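PDB 3OCJ: putative exported protein from Bordetella parapertussis, which is of unknown function but carries a Rossmann-like methyltransferase domain, probably uses S-adenosylmethionine, and holds a palmitic acid in the crystal. Local coordinates for residues V23-L31 / Q44-A52; N197-V206 / P263-H271. All blocks are in the same frame, centred on the assembly; numbering follows the deposited sequence.

Contact 1: residues V23-L31 / Q44-A52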
# COMPACT_ATOMS: atom_id res chain seq x y z
N VAL A 23 20.58 -11.02 -1.80
CA VAL A 23 21.55 -10.11 -2.41
C VAL A 23 22.38 -10.82 -3.47
O VAL A 23 22.61 -10.27 -4.55
CB VAL A 23 22.47 -9.45 -1.36
CG1 VAL A 23 23.60 -8.68 -2.04
CG2 VAL A 23 21.66 -8.53 -0.45
N ARG A 24 22.82 -12.04 -3.17
CA ARG A 24 23.57 -12.85 -4.14
C ARG A 24 22.76 -13.06 -5.41
O ARG A 24 23.28 -12.93 -6.52
CB ARG A 24 23.97 -14.20 -3.54
CG ARG A 24 25.02 -14.12 -2.44
CD ARG A 24 25.63 -15.49 -2.14
NE ARG A 24 24.64 -16.46 -1.67
CZ ARG A 24 24.34 -16.67 -0.39
NH1 ARG A 24 23.42 -17.57 -0.06
NH2 ARG A 24 24.95 -15.98 0.56
N GLN A 25 21.48 -13.39 -5.26
CA GLN A 25 20.60 -13.63 -6.41
C GLN A 25 20.41 -12.37 -7.26
O GLN A 25 20.40 -12.44 -8.48
CB GLN A 25 19.25 -14.19 -5.95
CG GLN A 25 19.35 -15.57 -5.30
CD GLN A 25 18.08 -15.99 -4.58
OE1 GLN A 25 16.98 -15.68 -5.02
NE2 GLN A 25 18.24 -16.70 -3.48
N ALA A 26 20.26 -11.23 -6.60
CA ALA A 26 20.12 -9.97 -7.32
C ALA A 26 21.42 -9.64 -8.05
O ALA A 26 21.40 -9.16 -9.19
CB ALA A 26 19.74 -8.85 -6.37
N ARG A 27 22.55 -9.90 -7.40
CA ARG A 27 23.85 -9.64 -8.01
C ARG A 27 24.02 -10.50 -9.26
O ARG A 27 24.51 -10.02 -10.29
CB ARG A 27 25.00 -9.88 -7.03
CG ARG A 27 26.37 -9.57 -7.63
CD ARG A 27 27.50 -9.80 -6.64
NE ARG A 27 28.81 -9.56 -7.25
CZ ARG A 27 29.46 -8.41 -7.19
NH1 ARG A 27 28.94 -7.37 -6.55
NH2 ARG A 27 30.65 -8.28 -7.78
N GLN A 28 23.61 -11.76 -9.18
CA GLN A 28 23.72 -12.65 -10.34
C GLN A 28 22.84 -12.17 -11.49
O GLN A 28 23.25 -12.26 -12.65
CB GLN A 28 23.39 -14.10 -9.96
CG GLN A 28 24.59 -14.86 -9.41
CD GLN A 28 25.74 -14.93 -10.39
OE1 GLN A 28 25.55 -14.85 -11.61
NE2 GLN A 28 26.95 -15.07 -9.87
N ARG A 29 21.66 -11.66 -11.18
CA ARG A 29 20.78 -11.15 -12.22
C ARG A 29 21.40 -9.95 -12.93
O ARG A 29 21.18 -9.75 -14.13
CB ARG A 29 19.40 -10.78 -11.65
CG ARG A 29 18.59 -11.99 -11.23
CD ARG A 29 17.13 -11.64 -10.98
NE ARG A 29 16.93 -10.76 -9.83
CZ ARG A 29 16.78 -11.16 -8.57
NH1 ARG A 29 16.80 -12.45 -8.27
NH2 ARG A 29 16.59 -10.26 -7.62
N ILE A 30 22.17 -9.16 -12.19
CA ILE A 30 22.87 -8.02 -12.77
C ILE A 30 24.00 -8.50 -13.68
O ILE A 30 24.10 -8.08 -14.84
CB ILE A 30 23.48 -7.10 -11.69
CG1 ILE A 30 22.38 -6.44 -10.86
CG2 ILE A 30 24.34 -6.03 -12.33
CD1 ILE A 30 22.93 -5.76 -9.61
N LEU A 31 24.84 -9.38 -13.15
CA LEU A 31 26.01 -9.86 -13.89
C LEU A 31 25.63 -10.64 -15.15
O LEU A 31 26.31 -10.55 -16.17
CB LEU A 31 26.89 -10.72 -12.99
CG LEU A 31 27.50 -10.03 -11.77
CD1 LEU A 31 28.34 -11.01 -10.98
CD2 LEU A 31 28.34 -8.83 -12.19
N GLN A 44 24.53 -0.60 -11.44
CA GLN A 44 23.50 -1.47 -10.89
C GLN A 44 23.95 -2.10 -9.59
O GLN A 44 23.16 -2.25 -8.65
CB GLN A 44 23.12 -2.56 -11.89
CG GLN A 44 22.43 -2.05 -13.15
CD GLN A 44 22.21 -3.16 -14.15
OE1 GLN A 44 21.73 -4.24 -13.80
NE2 GLN A 44 22.58 -2.91 -15.41
N ILE A 45 25.23 -2.47 -9.53
CA ILE A 45 25.79 -3.05 -8.32
C ILE A 45 25.80 -2.01 -7.20
O ILE A 45 25.52 -2.34 -6.05
CB ILE A 45 27.21 -3.60 -8.58
CG1 ILE A 45 27.12 -4.86 -9.45
CG2 ILE A 45 27.93 -3.89 -7.28
CD1 ILE A 45 28.46 -5.44 -9.85
N GLU A 46 26.08 -0.76 -7.55
CA GLU A 46 26.00 0.33 -6.58
C GLU A 46 24.57 0.51 -6.07
O GLU A 46 24.36 0.76 -4.88
CB GLU A 46 26.51 1.64 -7.18
CG GLU A 46 27.99 1.63 -7.55
CD GLU A 46 28.45 2.96 -8.12
OE1 GLU A 46 27.58 3.83 -8.40
OE2 GLU A 46 29.67 3.15 -8.29
N LEU A 47 23.60 0.40 -6.96
CA LEU A 47 22.20 0.50 -6.56
C LEU A 47 21.83 -0.63 -5.60
O LEU A 47 21.18 -0.41 -4.58
CB LEU A 47 21.28 0.50 -7.78
CG LEU A 47 21.43 1.64 -8.78
CD1 LEU A 47 20.39 1.51 -9.88
CD2 LEU A 47 21.32 2.99 -8.09
N LEU A 48 22.26 -1.84 -5.92
CA LEU A 48 22.01 -2.99 -5.06
C LEU A 48 22.63 -2.78 -3.68
O LEU A 48 22.00 -3.08 -2.65
CB LEU A 48 22.53 -4.28 -5.71
CG LEU A 48 22.41 -5.57 -4.90
CD1 LEU A 48 20.96 -5.84 -4.49
CD2 LEU A 48 22.95 -6.75 -5.69
N HIS A 49 23.84 -2.23 -3.64
CA HIS A 49 24.50 -1.94 -2.38
C HIS A 49 23.71 -0.91 -1.57
O HIS A 49 23.60 -1.03 -0.34
CB HIS A 49 25.93 -1.45 -2.62
CG HIS A 49 26.74 -1.30 -1.37
ND1 HIS A 49 27.31 -2.37 -0.72
CD2 HIS A 49 27.07 -0.20 -0.66
CE1 HIS A 49 27.96 -1.94 0.34
NE2 HIS A 49 27.83 -0.63 0.40
N GLY A 50 23.17 0.09 -2.25
CA GLY A 50 22.34 1.10 -1.60
C GLY A 50 21.13 0.45 -0.94
O GLY A 50 20.79 0.76 0.20
N LEU A 51 20.48 -0.46 -1.66
CA LEU A 51 19.37 -1.20 -1.08
C LEU A 51 19.79 -1.97 0.16
O LEU A 51 19.12 -1.92 1.19
CB LEU A 51 18.78 -2.20 -2.08
CG LEU A 51 17.89 -1.65 -3.19
CD1 LEU A 51 17.44 -2.81 -4.06
CD2 LEU A 51 16.70 -0.89 -2.61
N ALA A 52 20.91 -2.68 0.06
CA ALA A 52 21.34 -3.55 1.14
C ALA A 52 21.80 -2.78 2.38
O ALA A 52 21.82 -3.32 3.48
CB ALA A 52 22.45 -4.48 0.65

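Contact 2: residues N197-V206 / P263-H271. With PLM (palmitic acid), chain D.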
# COMPACT_ATOMS: atom_id res chain seq x y z
N ASN A 197 -5.22 -6.04 -2.50
CA ASN A 197 -5.57 -6.43 -3.85
C ASN A 197 -4.37 -6.45 -4.79
O ASN A 197 -4.30 -7.28 -5.70
CB ASN A 197 -6.70 -5.54 -4.41
CG ASN A 197 -6.43 -4.04 -4.23
OD1 ASN A 197 -5.32 -3.62 -3.89
ND2 ASN A 197 -7.45 -3.24 -4.50
N ILE A 198 -3.43 -5.52 -4.59
CA ILE A 198 -2.28 -5.42 -5.47
C ILE A 198 -1.32 -6.61 -5.36
O ILE A 198 -0.44 -6.77 -6.21
CB ILE A 198 -1.50 -4.11 -5.23
CG1 ILE A 198 -0.99 -4.03 -3.79
CG2 ILE A 198 -2.39 -2.92 -5.60
CD1 ILE A 198 -0.31 -2.71 -3.44
N TYR A 199 -1.49 -7.44 -4.33
CA TYR A 199 -0.69 -8.66 -4.18
C TYR A 199 -1.37 -9.90 -4.71
O TYR A 199 -0.78 -10.97 -4.67
CB TYR A 199 -0.30 -8.89 -2.71
CG TYR A 199 0.64 -7.84 -2.15
CD1 TYR A 199 2.02 -8.01 -2.20
CD2 TYR A 199 0.15 -6.68 -1.57
CE1 TYR A 199 2.88 -7.05 -1.68
CE2 TYR A 199 1.02 -5.71 -1.04
CZ TYR A 199 2.38 -5.91 -1.11
OH TYR A 199 3.25 -4.96 -0.60
N GLU A 200 -2.62 -9.78 -5.17
CA GLU A 200 -3.42 -10.93 -5.57
C GLU A 200 -3.70 -10.88 -7.07
O GLU A 200 -4.56 -10.12 -7.51
CB GLU A 200 -4.73 -10.97 -4.77
CG GLU A 200 -5.65 -12.11 -5.17
CD GLU A 200 -4.89 -13.44 -5.22
OE1 GLU A 200 -4.54 -13.95 -4.14
OE2 GLU A 200 -4.60 -13.92 -6.33
N PRO A 201 -2.96 -11.66 -7.87
CA PRO A 201 -3.17 -11.58 -9.32
C PRO A 201 -4.51 -12.15 -9.81
O PRO A 201 -4.94 -11.82 -10.93
CB PRO A 201 -1.99 -12.38 -9.89
CG PRO A 201 -1.63 -13.34 -8.79
CD PRO A 201 -1.88 -12.59 -7.50
N ASP A 202 -5.16 -12.98 -9.00
CA ASP A 202 -6.42 -13.58 -9.43
C ASP A 202 -7.59 -12.60 -9.26
O ASP A 202 -7.95 -12.23 -8.13
CB ASP A 202 -6.70 -14.88 -8.68
CG ASP A 202 -7.92 -15.59 -9.21
OD1 ASP A 202 -7.77 -16.42 -10.14
OD2 ASP A 202 -9.04 -15.32 -8.73
N ASP A 203 -8.18 -12.21 -10.37
CA ASP A 203 -9.24 -11.19 -10.36
C ASP A 203 -10.44 -11.62 -9.51
O ASP A 203 -10.99 -10.80 -8.77
CB ASP A 203 -9.72 -10.90 -11.79
CG ASP A 203 -8.65 -10.23 -12.66
OD1 ASP A 203 -7.65 -9.71 -12.12
OD2 ASP A 203 -8.83 -10.23 -13.90
N ALA A 204 -10.84 -12.88 -9.62
CA ALA A 204 -12.00 -13.34 -8.86
C ALA A 204 -11.75 -13.31 -7.36
O ALA A 204 -12.67 -13.00 -6.59
CB ALA A 204 -12.43 -14.73 -9.30
N ARG A 205 -10.52 -13.60 -6.92
CA ARG A 205 -10.23 -13.53 -5.49
C ARG A 205 -10.36 -12.10 -4.98
O ARG A 205 -10.83 -11.87 -3.87
CB ARG A 205 -8.85 -14.11 -5.16
CG ARG A 205 -8.78 -15.63 -5.34
CD ARG A 205 -7.39 -16.17 -4.98
NE ARG A 205 -7.33 -17.62 -5.10
CZ ARG A 205 -7.63 -18.47 -4.12
NH1 ARG A 205 -8.02 -18.02 -2.94
NH2 ARG A 205 -7.54 -19.78 -4.34
N VAL A 206 -9.97 -11.13 -5.80
CA VAL A 206 -10.12 -9.73 -5.42
C VAL A 206 -11.59 -9.30 -5.42
O VAL A 206 -12.04 -8.63 -4.50
CB VAL A 206 -9.24 -8.82 -6.31
CG1 VAL A 206 -9.58 -7.34 -6.09
CG2 VAL A 206 -7.78 -9.06 -5.98
N PRO A 263 9.30 -7.04 -6.65
CA PRO A 263 8.21 -6.93 -5.67
C PRO A 263 7.00 -7.80 -6.01
O PRO A 263 6.72 -8.09 -7.18
CB PRO A 263 7.79 -5.46 -5.75
CG PRO A 263 8.75 -4.78 -6.68
CD PRO A 263 9.52 -5.81 -7.44
N ARG A 264 6.26 -8.16 -4.97
CA ARG A 264 5.07 -8.99 -5.08
C ARG A 264 3.80 -8.20 -5.37
O ARG A 264 2.74 -8.81 -5.55
CB ARG A 264 4.82 -9.72 -3.75
CG ARG A 264 5.95 -10.54 -3.19
CD ARG A 264 5.68 -10.79 -1.70
NE ARG A 264 6.67 -11.70 -1.14
CZ ARG A 264 6.58 -13.02 -1.22
NH1 ARG A 264 5.55 -13.58 -1.84
NH2 ARG A 264 7.53 -13.78 -0.70
N TRP A 265 3.88 -6.87 -5.37
CA TRP A 265 2.69 -6.02 -5.54
C TRP A 265 2.34 -5.76 -7.00
O TRP A 265 1.90 -4.66 -7.35
CB TRP A 265 2.88 -4.69 -4.80
CG TRP A 265 4.09 -3.87 -5.21
CD1 TRP A 265 4.31 -3.28 -6.43
CD2 TRP A 265 5.21 -3.52 -4.39
NE1 TRP A 265 5.51 -2.58 -6.41
CE2 TRP A 265 6.08 -2.71 -5.17
CE3 TRP A 265 5.56 -3.80 -3.06
CZ2 TRP A 265 7.28 -2.20 -4.67
CZ3 TRP A 265 6.76 -3.29 -2.56
CH2 TRP A 265 7.60 -2.50 -3.37
N ASN A 266 2.50 -6.78 -7.84
CA ASN A 266 2.38 -6.59 -9.28
C ASN A 266 1.08 -7.09 -9.91
O ASN A 266 1.06 -7.44 -11.09
CB ASN A 266 3.59 -7.20 -9.99
CG ASN A 266 3.65 -8.70 -9.85
OD1 ASN A 266 2.99 -9.30 -8.99
ND2 ASN A 266 4.46 -9.33 -10.70
N ALA A 267 0.01 -7.14 -9.11
CA ALA A 267 -1.30 -7.42 -9.66
C ALA A 267 -1.90 -6.08 -10.06
O ALA A 267 -2.57 -5.43 -9.26
CB ALA A 267 -2.18 -8.13 -8.65
N LEU A 268 -1.65 -5.68 -11.29
CA LEU A 268 -1.99 -4.34 -11.77
C LEU A 268 -3.31 -4.40 -12.51
O LEU A 268 -3.56 -5.33 -13.28
CB LEU A 268 -0.87 -3.81 -12.69
CG LEU A 268 0.55 -3.92 -12.11
CD1 LEU A 268 1.60 -3.39 -13.09
CD2 LEU A 268 0.65 -3.18 -10.77
N ARG A 269 -4.17 -3.40 -12.29
CA ARG A 269 -5.52 -3.41 -12.83
C ARG A 269 -5.93 -2.01 -13.26
O ARG A 269 -5.48 -1.01 -12.69
CB ARG A 269 -6.51 -3.92 -11.77
CG ARG A 269 -6.35 -5.41 -11.47
CD ARG A 269 -7.46 -5.97 -10.56
NE ARG A 269 -7.23 -7.41 -10.42
CZ ARG A 269 -6.45 -7.98 -9.50
NH1 ARG A 269 -5.91 -7.25 -8.53
NH2 ARG A 269 -6.27 -9.30 -9.54
N THR A 270 -6.75 -1.94 -14.30
CA THR A 270 -7.23 -0.66 -14.79
C THR A 270 -8.43 -0.16 -13.97
O THR A 270 -9.01 -0.91 -13.16
CB THR A 270 -7.68 -0.77 -16.24
OG1 THR A 270 -8.78 -1.68 -16.32
CG2 THR A 270 -6.54 -1.26 -17.14
N HIS A 271 -8.81 1.09 -14.21
CA HIS A 271 -10.02 1.66 -13.63
C HIS A 271 -11.24 0.83 -14.03
O HIS A 271 -12.08 0.51 -13.20
CB HIS A 271 -10.23 3.10 -14.12
CG HIS A 271 -9.27 4.10 -13.56
ND1 HIS A 271 -7.98 4.25 -14.03
CD2 HIS A 271 -9.42 5.03 -12.58
CE1 HIS A 271 -7.38 5.22 -13.36
NE2 HIS A 271 -8.24 5.71 -12.47
C1 PLM D . 1.96 -1.77 -0.51
O1 PLM D . 1.27 -0.80 -0.13
O2 PLM D . 2.03 -2.77 0.22
C2 PLM D . 2.72 -1.76 -1.83
C3 PLM D . 2.76 -0.38 -2.50
C4 PLM D . 3.77 -0.45 -3.65
C5 PLM D . 3.75 0.78 -4.55
C6 PLM D . 4.21 2.04 -3.83
C7 PLM D . 5.40 1.80 -2.90
C8 PLM D . 6.68 1.41 -3.63
C9 PLM D . 7.77 1.24 -2.58
CA PLM D . 9.18 1.31 -3.17
CB PLM D . 10.16 1.72 -2.07
CC PLM D . 11.60 1.38 -2.44
CD PLM D . 12.53 1.76 -1.30
CE PLM D . 13.94 1.26 -1.61
CF PLM D . 14.80 1.19 -0.35
CG PLM D . 14.97 2.54 0.32
O HOH W 1 1.90 -11.34 -4.90

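Contact 1: residues V23-L31 / Q44-A52
L48 pushes into the neighbouring helix as a knob, its side chain seated in a hole formed by V23, A26, R27 and I30. Its chi1 of 177° sets CG opposite the backbone N, and both methyls enter the hole from there. L48 CD1 meets A26 CB at 3.8 Å, while CD2 goes in among A26, I30 and the backbone, 3.6 Å from R27 N and 3.7 Å from V23 O. Both of those polar atoms are already used in the helical bond from R27 N to V23 O, so the methyl packs on a satisfied turn.

One turn further on, I30 and Q44 lie alongside each other, pointing opposite ways. I30 CG2 meets Q44 OE1 at 3.5 Å, and CD1 of the same isoleucine tucks in beside Q44 O at 3.6 Å. The amide end of Q44 is tied down by other residues: NE2 donates to F39 O and G34 O, and OE1 takes a weak bond from R259 NH1.

On the more exposed side of the pair, R27 runs extended and crosses I45 at a slant. I45 CD1 lies over one face of the guanidinium, and I45 CG2 comes to 3.7 Å from R27 NH1. L31 CD2 adds a methyl contact, 4.1 Å from I45 CD1. At the other end V23 CG2 faces A52 CB.

L61 of helix 55-63 touches V23 and L48, and L260 of helix 247-261 touches I30. The axes of 23-31 and 44-52 approach to 10.2 Å, their N-to-C directions 165° apart: an antiparallel helical hairpin, with L48 as a single knob-into-hole contact.

Contact 2: residues N197-V206 / P263-H271
With chi1 at -70° and the chain extended from CG to NE, R269 runs alongside D203 in the reverse sense and delivers its guanidinium to the backbone turn of 197-206. NE and NH2 both grip D203 OD1 side-on, NE at 2.9 Å, in a salt bridge whose carboxylate and guanidinium planes stand 72° apart. NH2 also gives a straight bond to E200 O (2.8 Å), in the plane of that carbonyl, and NH1 reaches N197 O from above its carbonyl plane, opposite the face taken by E200 N. V206 CG2 lies over one guanidinium face.

W265 CB sits over the face of the Y199 ring, a CH-pi contact of 4.1 Å to the centroid. From there chi1 of 58° turns the indole so that one face lies on PLM C4, which is over its centre. Y199 OH donates to PLM O2 at 2.6 Å and is also bonded to L66 N. Between these ends A267 N donates to I198 O at 3.0 Å, and a water bridges Y199 O and R264 O.

The contact thus joins the turn leading into helix 203-216 to the loop between helices 247-261 and 271-280. T274 and Q277 of the latter helix touch R269, whose backbone bonds to L228, just past strand 221-226.

The two contacts differ in character: contact 1 is a greasy helix pair at the edge of the molecule, about 24 Å from the chain centre, whereas contact 2 is a polar loop junction about 12 Å from it, beside the methyltransferase sheet. Their centres lie 27 Å apart, and their nearest atoms, about 8 Å apart, do not touch. Helix 247-261 connects them, packing against I30, Q44 and L47 and then running into 263-271. Palmitic acid spans the interval: its carboxyl end is held in contact 2, L51 of 44-52 touches the ligand, and A52's side chain is about 10 Å from it. Its biological role is not established.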